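Local coordinates for galectin (Xenopus laevis, PDB 3WUC), which probably binds lactose and related beta-galactosides, as other galectins do, in a sugar site that holds a galactose-containing glycan, at residues G40-S43 against R44-I47. Sequence-based numbering, arbitrary orientation.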
loop_
_atom_site.group_PDB
_atom_site.type_symbol
_atom_site.label_atom_id
_atom_site.label_comp_id
_atom_site.label_asym_id
_atom_site.label_seq_id
_atom_site.Cartn_x
_atom_site.Cartn_y
_atom_site.Cartn_z
ATOM N N GLY B 40 -12.779 -14.797 11.967
ATOM C CA GLY B 40 -14.016 -15.245 12.581
ATOM C C GLY B 40 -14.576 -14.207 13.481
ATOM O O GLY B 40 -14.481 -13.011 13.214
ATOM N N THR B 41 -15.280 -14.688 14.506
ATOM C CA THR B 41 -15.851 -13.770 15.502
ATOM C C THR B 41 -15.033 -13.648 16.729
ATOM O O THR B 41 -15.128 -12.559 17.368
ATOM C CB THR B 41 -17.330 -14.180 15.777
ATOM O OG1 THR B 41 -17.330 -15.457 16.376
ATOM C CG2 THR B 41 -18.047 -14.365 14.651
ATOM N N ASP B 42 -14.202 -14.623 17.110
ATOM C CA ASP B 42 -13.267 -14.643 18.210
ATOM C C ASP B 42 -12.458 -15.900 18.037
ATOM O O ASP B 42 -12.658 -16.721 17.027
ATOM C CB ASP B 42 -14.052 -14.617 19.592
ATOM C CG ASP B 42 -15.065 -15.807 19.747
ATOM O OD1 ASP B 42 -14.665 -16.938 19.602
ATOM O OD2 ASP B 42 -16.250 -15.590 19.955
ATOM N N SER B 43 -11.548 -16.190 18.941
ATOM C CA SER B 43 -10.613 -17.270 18.759
ATOM C C SER B 43 -11.291 -18.677 18.841
ATOM O O SER B 43 -10.739 -19.676 18.366
ATOM C CB SER B 43 -9.420 -17.191 19.699
ATOM O OG SER B 43 -9.878 -17.435 21.013
ATOM N N ARG B 44 -12.477 -18.688 19.423
ATOM C CA ARG B 44 -13.235 -19.924 19.551
ATOM C C ARG B 44 -14.143 -20.207 18.376
ATOM O O ARG B 44 -14.728 -21.307 18.254
ATOM C CB ARG B 44 -14.098 -19.925 20.866
ATOM C CG ARG B 44 -13.203 -19.817 22.066
ATOM C CD ARG B 44 -14.055 -19.355 23.250
ATOM N NE ARG B 44 -15.318 -20.037 23.269
ATOM C CZ ARG B 44 -15.502 -21.249 23.731
ATOM N NH1 ARG B 44 -14.537 -21.918 24.357
ATOM N NH2 ARG B 44 -16.687 -21.781 23.581
ATOM N N ASN B 45 -14.386 -19.222 17.521
ATOM C CA ASN B 45 -15.380 -19.297 16.469
ATOM C C ASN B 45 -14.755 -18.663 15.234
ATOM O O ASN B 45 -14.899 -17.455 14.994
ATOM C CB ASN B 45 -16.668 -18.600 16.822
ATOM C CG ASN B 45 -17.364 -19.312 17.955
ATOM O OD1 ASN B 45 -18.055 -20.299 17.760
ATOM N ND2 ASN B 45 -17.014 -18.894 19.151
ATOM N N LEU B 46 -14.217 -19.563 14.431
ATOM C CA LEU B 46 -13.453 -19.239 13.178
ATOM C C LEU B 46 -14.252 -19.680 11.966
ATOM O O LEU B 46 -14.558 -20.851 11.785
ATOM C CB LEU B 46 -12.107 -19.818 13.215
ATOM C CG LEU B 46 -11.130 -19.512 14.394
ATOM C CD1 LEU B 46 -9.816 -20.214 14.394
ATOM C CD2 LEU B 46 -10.994 -17.971 14.426
ATOM N N ILE B 47 -14.563 -18.755 11.061
ATOM C CA ILE B 47 -15.170 -19.106 9.773
ATOM C C ILE B 47 -14.090 -19.566 8.806
ATOM O O ILE B 47 -14.453 -20.351 7.910
ATOM C CB ILE B 47 -16.024 -17.945 9.160
ATOM C CG1 ILE B 47 -17.013 -18.405 8.151
ATOM C CG2 ILE B 47 -15.153 -16.776 8.682
ATOM C CD1 ILE B 47 -18.162 -19.189 8.765
HETATM O O HOH W 1 -16.763 -17.636 22.230
#
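Asp-42 reaches across the turn to Arg-44 and Asn-45; a chi1 of 57° sets CG between backbone N and carbonyl carbon, turning the carboxylate back over the turn to meet Arg-44 N. From CB the side chain runs alongside that of Asn-45, both pointing the same way, with carboxylate and amide planes turned 78° apart. OD1 takes two bonds: Arg-44 N comes to its anti lone pair at 2.8 Å, and Asn-45 ND2, with OD1 close to the amide plane, uses the syn one at 3.1 Å. OD2 accepts a weak bond from Asn-45 ND2 and another from a water that in turn takes the N-H of Arg-44 NE at the guanidinium edge, so one water links carboxylate and guanidinium. These bonds lie across a type I turn, Asp-42 to Asn-45, whose backbone bond from Asn-45 N to Asp-42 O spans 3.1 Å. At the beta bulge between Gly-40 and Asp-42, Thr-41 N approaches Asn-45 O almost head-on at 2.8 Å. The hairpin joins strands 36-39 and 45-53 of the galectin beta-sandwich; Asn-45 OD1 accepts from Asn-70 N, while Leu-46, bordering a malonic acid probably from the crystallisation liquor, touches Tyr-123 of strand 120-127 and Lys-68 of strand 62-69.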